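Local coordinates for protein calreticulin, putative (PDB 5HCF) that probably acts as a calcium-dependent lectin-like chaperone of the endoplasmic reticulum, its globular domain binding both carbohydrate and peptide on a legume-lectin fold, at residues A[104-109]-A[122-127]; A[129-134]-A[176-181]. All blocks are in the same frame, centred on the assembly; numbering follows the deposited sequence.

Overall arrangement
Both contacts belong to the legume-lectin sandwich of the globular domain, and their centres lie about 10 Å apart on one side of the chain's centre. Interaction 1 pairs two strands of the seven-stranded antiparallel sheet, those of the hairpin 107-114 and 117-126. The chain then turns into strand 129-132, the last strand on that side of the sheet, and interaction 2 ties this strand and the residues after it to the loop that follows helix 172-175. In sequence, both segments of interaction 1 precede those of interaction 2. A backbone hydrogen bond between Leu124 and Arg131 makes the two contacts neighbours, and the side chains of His125 and Asn130 probably add a second link.

Interaction 1 (A[104-109]-A[122-127]); sequences KYWLMF and IILHYN
Met108 and Ile123 form a hydrogen-bonded antiparallel pair between 104-109 and 122-127, Met108 N giving to Ile123 O at 3.0 Å and Ile123 N to Met108 O at 2.9 Å. A third backbone bond runs from His125 N to Trp106 O at 2.9 Å. Leu107-Leu124 and Phe109-Ile122 are the non-hydrogen-bonded pairs.

Apolar packing covers both faces. On one, Leu124 CD2 lies over the indole of Trp106, a CH-pi contact 4.2 Å from the centroid of the six-membered ring, while also meeting Leu107 CD1 at 3.8 Å; farther along, Ile122 CG1 comes to the edge of the Phe109 ring. On the opposite face Ile123 runs beside Met108, CB to CB. Tyr105 CG sits between its backbone N and carbonyl carbon (chi1 58°), and the ring reaches Ile123 edge-on, with OH 3.3 Å from CG2.

Among polar groups, the extended Lys104 chain crosses the His125 side chain at about a right angle, CE being 3.7 Å from NE2, whereas ND1 of that imidazole bonds to Asn130.

A classic beta bulge at Trp106 and Leu107 sets these two residues opposite the single residue Leu90 of strand 83-91. The face bearing Leu107, Phe109 and Ile122 packs on Leu150 of strand 145-152 in the other sheet of the sandwich, and strand 129-132 lies next to strand 117-126 in the seven-stranded sheet.

Interaction 2 (A[129-134]-A[176-181]); sequences ENREWS and WSLLLP
Trp176 lies against Trp133 in an offset stack: the five-membered ring of Trp133 overlaps the six-membered ring of Trp176, with centroids 4.2 Å apart and planes inclined by 20°. CD1 of Trp133 makes the close approach, over one face of the Trp176 indole toward its rim. Trp133 CG stands anti to the backbone N (chi1 -170°), which carries the ring out over its partner. Each indole nitrogen has an acceptor of its own, Trp133 NE1 at Tyr158 OH and Trp176 NE1 at Ile122 O. The ring of Tyr158 meets Trp176 edge-to-face, making an aromatic cluster of three.

In this lectin-type sandwich, 129-132 is the outermost strand on its side of the sheet, and the stack joins the residue just after that strand to the first residue after helix 172-175.

Arg131 carries the polar side of the contact. Its CG lies 3.5 Å from Leu178 CD2, and a bend at chi2 turns CD and the guanidinium toward Ser177 O, which NH1 meets at 2.9 Å. That hydrogen bond is bent at the hydrogen, 134°, and the oxygen is tilted from the guanidinium plane. NE makes a weak bond to Glu129 O, and NH2 another to Tyr126 O.

Interaction 1 (A[104-109]-A[122-127])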
# COMPACT_ATOMS: atom_id res chain seq x y z
N LYS A 104 8.48 -13.38 -0.65
CA LYS A 104 8.21 -12.90 -2.00
C LYS A 104 6.84 -12.24 -2.09
O LYS A 104 5.81 -12.86 -1.79
CB LYS A 104 8.29 -14.05 -3.01
CG LYS A 104 7.75 -13.68 -4.38
CD LYS A 104 8.00 -14.77 -5.42
CE LYS A 104 7.46 -14.36 -6.78
NZ LYS A 104 7.74 -15.38 -7.84
N TYR A 105 6.83 -10.98 -2.50
CA TYR A 105 5.58 -10.26 -2.74
C TYR A 105 5.47 -9.93 -4.22
O TYR A 105 6.46 -10.03 -4.95
CB TYR A 105 5.51 -8.99 -1.89
CG TYR A 105 6.65 -8.02 -2.14
CD1 TYR A 105 7.79 -8.06 -1.36
CD2 TYR A 105 6.59 -7.09 -3.17
CE1 TYR A 105 8.84 -7.19 -1.59
CE2 TYR A 105 7.63 -6.22 -3.40
CZ TYR A 105 8.75 -6.27 -2.61
OH TYR A 105 9.79 -5.40 -2.84
N TRP A 106 4.27 -9.57 -4.67
CA TRP A 106 4.09 -9.05 -6.01
C TRP A 106 4.11 -7.53 -5.97
O TRP A 106 4.66 -6.88 -6.85
CB TRP A 106 2.78 -9.53 -6.63
CG TRP A 106 2.48 -8.86 -7.96
CD1 TRP A 106 3.17 -9.01 -9.13
CD2 TRP A 106 1.41 -7.95 -8.24
NE1 TRP A 106 2.59 -8.24 -10.12
CE2 TRP A 106 1.51 -7.58 -9.59
CE3 TRP A 106 0.37 -7.40 -7.47
CZ2 TRP A 106 0.62 -6.69 -10.20
CZ3 TRP A 106 -0.52 -6.52 -8.07
CH2 TRP A 106 -0.39 -6.18 -9.43
N LEU A 107 3.46 -6.97 -4.95
CA LEU A 107 3.38 -5.52 -4.80
C LEU A 107 3.70 -5.05 -3.39
O LEU A 107 3.23 -5.61 -2.40
CB LEU A 107 1.98 -5.03 -5.20
CG LEU A 107 1.68 -3.53 -5.08
CD1 LEU A 107 2.38 -2.72 -6.18
CD2 LEU A 107 0.17 -3.27 -5.10
N MET A 108 4.53 -4.02 -3.30
CA MET A 108 4.75 -3.29 -2.06
C MET A 108 4.33 -1.85 -2.28
O MET A 108 4.92 -1.14 -3.10
CB MET A 108 6.21 -3.38 -1.61
CG MET A 108 6.54 -2.53 -0.39
SD MET A 108 8.17 -2.89 0.29
CE MET A 108 8.71 -1.25 0.76
N PHE A 109 3.31 -1.42 -1.55
CA PHE A 109 2.64 -0.16 -1.84
C PHE A 109 2.28 0.64 -0.59
O PHE A 109 1.62 0.12 0.31
CB PHE A 109 1.38 -0.47 -2.67
CG PHE A 109 0.51 0.73 -2.95
CD1 PHE A 109 1.04 1.86 -3.55
CD2 PHE A 109 -0.84 0.70 -2.63
CE1 PHE A 109 0.24 2.95 -3.80
CE2 PHE A 109 -1.64 1.79 -2.89
CZ PHE A 109 -1.11 2.92 -3.48
N ILE A 122 5.92 2.17 -4.74
CA ILE A 122 5.16 1.32 -5.65
C ILE A 122 6.14 0.34 -6.27
O ILE A 122 6.72 0.61 -7.32
CB ILE A 122 4.45 2.11 -6.75
CG1 ILE A 122 3.58 3.21 -6.13
CG2 ILE A 122 3.60 1.17 -7.59
CD1 ILE A 122 2.81 4.02 -7.15
N ILE A 123 6.33 -0.79 -5.60
CA ILE A 123 7.35 -1.76 -5.99
C ILE A 123 6.71 -3.02 -6.56
O ILE A 123 5.91 -3.69 -5.90
CB ILE A 123 8.26 -2.14 -4.81
CG1 ILE A 123 8.90 -0.89 -4.20
CG2 ILE A 123 9.33 -3.12 -5.24
CD1 ILE A 123 9.89 -1.17 -3.10
N LEU A 124 7.05 -3.33 -7.81
CA LEU A 124 6.48 -4.48 -8.48
C LEU A 124 7.52 -5.57 -8.65
O LEU A 124 8.63 -5.32 -9.11
CB LEU A 124 5.93 -4.08 -9.85
CG LEU A 124 4.64 -3.26 -9.89
CD1 LEU A 124 4.46 -2.63 -11.27
CD2 LEU A 124 3.45 -4.13 -9.52
N HIS A 125 7.17 -6.79 -8.25
CA HIS A 125 8.04 -7.91 -8.51
C HIS A 125 7.79 -8.39 -9.93
O HIS A 125 6.69 -8.82 -10.26
CB HIS A 125 7.82 -9.06 -7.53
CG HIS A 125 8.75 -10.21 -7.75
ND1 HIS A 125 9.95 -10.34 -7.08
CD2 HIS A 125 8.68 -11.26 -8.60
CE1 HIS A 125 10.57 -11.42 -7.50
NE2 HIS A 125 9.82 -12.00 -8.42
N TYR A 126 8.80 -8.26 -10.78
CA TYR A 126 8.69 -8.65 -12.17
C TYR A 126 9.98 -9.29 -12.65
O TYR A 126 11.06 -8.71 -12.53
CB TYR A 126 8.34 -7.44 -13.05
CG TYR A 126 8.30 -7.76 -14.52
CD1 TYR A 126 7.23 -8.42 -15.09
CD2 TYR A 126 9.36 -7.40 -15.35
CE1 TYR A 126 7.20 -8.71 -16.45
CE2 TYR A 126 9.35 -7.70 -16.70
CZ TYR A 126 8.27 -8.35 -17.24
OH TYR A 126 8.26 -8.63 -18.59
N ASN A 127 9.86 -10.51 -13.18
CA ASN A 127 11.00 -11.17 -13.80
C ASN A 127 12.12 -11.44 -12.80
O ASN A 127 13.30 -11.23 -13.09
CB ASN A 127 11.51 -10.33 -14.97
CG ASN A 127 12.11 -11.16 -16.08
OD1 ASN A 127 12.15 -12.39 -16.00
ND2 ASN A 127 12.57 -10.50 -17.14

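Interaction 2 (A[129-134]-A[176-181])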
# COMPACT_ATOMS: atom_id res chain seq x y z
N GLU A 129 12.90 -9.92 -9.97
CA GLU A 129 13.44 -8.81 -9.19
C GLU A 129 12.36 -7.83 -8.75
O GLU A 129 11.37 -7.64 -9.45
CB GLU A 129 14.51 -8.04 -9.97
CG GLU A 129 15.82 -8.76 -10.15
CD GLU A 129 16.88 -7.85 -10.75
OE1 GLU A 129 16.57 -6.67 -11.02
OE2 GLU A 129 18.03 -8.31 -10.93
N ASN A 130 12.56 -7.22 -7.59
CA ASN A 130 11.68 -6.16 -7.13
C ASN A 130 12.05 -4.87 -7.84
O ASN A 130 13.19 -4.41 -7.75
CB ASN A 130 11.77 -6.01 -5.61
CG ASN A 130 11.28 -7.24 -4.88
OD1 ASN A 130 10.48 -8.02 -5.40
ND2 ASN A 130 11.78 -7.44 -3.66
N ARG A 131 11.09 -4.27 -8.55
CA ARG A 131 11.36 -3.09 -9.36
C ARG A 131 10.79 -1.86 -8.68
O ARG A 131 9.58 -1.74 -8.51
CB ARG A 131 10.74 -3.23 -10.76
CG ARG A 131 11.02 -4.56 -11.44
CD ARG A 131 12.48 -4.73 -11.81
NE ARG A 131 12.77 -6.10 -12.22
CZ ARG A 131 13.52 -6.42 -13.26
NH1 ARG A 131 14.06 -5.48 -14.02
NH2 ARG A 131 13.73 -7.70 -13.56
N GLU A 132 11.67 -0.96 -8.27
CA GLU A 132 11.24 0.28 -7.62
C GLU A 132 10.70 1.29 -8.63
O GLU A 132 11.29 1.52 -9.69
CB GLU A 132 12.39 0.89 -6.81
CG GLU A 132 12.83 0.04 -5.63
CD GLU A 132 13.88 0.73 -4.78
OE1 GLU A 132 13.81 0.61 -3.54
OE2 GLU A 132 14.78 1.39 -5.35
N TRP A 133 9.57 1.89 -8.28
CA TRP A 133 8.94 2.95 -9.07
C TRP A 133 9.92 4.10 -9.33
O TRP A 133 10.53 4.62 -8.40
CB TRP A 133 7.70 3.45 -8.34
CG TRP A 133 6.81 4.38 -9.11
CD1 TRP A 133 6.67 4.45 -10.46
CD2 TRP A 133 5.90 5.34 -8.55
NE1 TRP A 133 5.74 5.41 -10.79
CE2 TRP A 133 5.25 5.97 -9.63
CE3 TRP A 133 5.58 5.73 -7.25
CZ2 TRP A 133 4.29 6.96 -9.45
CZ3 TRP A 133 4.63 6.72 -7.07
CH2 TRP A 133 4.00 7.33 -8.16
N SER A 134 10.08 4.48 -10.59
CA SER A 134 11.03 5.52 -10.96
C SER A 134 10.63 6.91 -10.44
O SER A 134 11.49 7.76 -10.23
CB SER A 134 11.21 5.59 -12.48
OG SER A 134 10.02 6.02 -13.12
N TRP A 176 8.77 2.24 -14.82
CA TRP A 176 9.59 1.25 -14.13
C TRP A 176 10.65 0.74 -15.10
O TRP A 176 10.52 0.92 -16.31
CB TRP A 176 8.75 0.06 -13.64
CG TRP A 176 7.95 0.31 -12.40
CD1 TRP A 176 8.27 -0.08 -11.13
CD2 TRP A 176 6.69 0.98 -12.31
NE1 TRP A 176 7.29 0.31 -10.26
CE2 TRP A 176 6.31 0.97 -10.95
CE3 TRP A 176 5.84 1.59 -13.24
CZ2 TRP A 176 5.12 1.54 -10.51
CZ3 TRP A 176 4.66 2.16 -12.79
CH2 TRP A 176 4.31 2.13 -11.44
N SER A 177 11.69 0.09 -14.58
CA SER A 177 12.65 -0.61 -15.43
C SER A 177 12.29 -2.09 -15.50
O SER A 177 12.84 -2.91 -14.77
CB SER A 177 14.09 -0.44 -14.92
OG SER A 177 14.43 0.94 -14.82
N LEU A 178 11.35 -2.41 -16.38
CA LEU A 178 10.85 -3.77 -16.51
C LEU A 178 11.44 -4.48 -17.71
O LEU A 178 11.86 -5.63 -17.61
CB LEU A 178 9.33 -3.78 -16.60
CG LEU A 178 8.60 -3.09 -15.45
CD1 LEU A 178 7.09 -3.08 -15.66
CD2 LEU A 178 8.97 -3.78 -14.14
N LEU A 179 11.48 -3.78 -18.85
CA LEU A 179 11.89 -4.41 -20.10
C LEU A 179 13.24 -3.91 -20.59
O LEU A 179 13.79 -2.93 -20.05
CB LEU A 179 10.82 -4.19 -21.16
CG LEU A 179 9.43 -4.73 -20.84
CD1 LEU A 179 8.44 -4.38 -21.93
CD2 LEU A 179 9.46 -6.24 -20.61
N LEU A 180 13.78 -4.59 -21.59
CA LEU A 180 15.02 -4.19 -22.24
C LEU A 180 14.82 -2.88 -23.00
O LEU A 180 13.69 -2.46 -23.23
CB LEU A 180 15.51 -5.28 -23.18
CG LEU A 180 15.93 -6.62 -22.56
CD1 LEU A 180 16.25 -7.65 -23.64
CD2 LEU A 180 17.12 -6.42 -21.63
N PRO A 181 15.93 -2.24 -23.41
CA PRO A 181 15.83 -1.02 -24.22
C PRO A 181 15.33 -1.32 -25.63
O PRO A 181 15.73 -2.32 -26.22
CB PRO A 181 17.28 -0.50 -24.26
CG PRO A 181 18.01 -1.25 -23.18
CD PRO A 181 17.32 -2.57 -23.07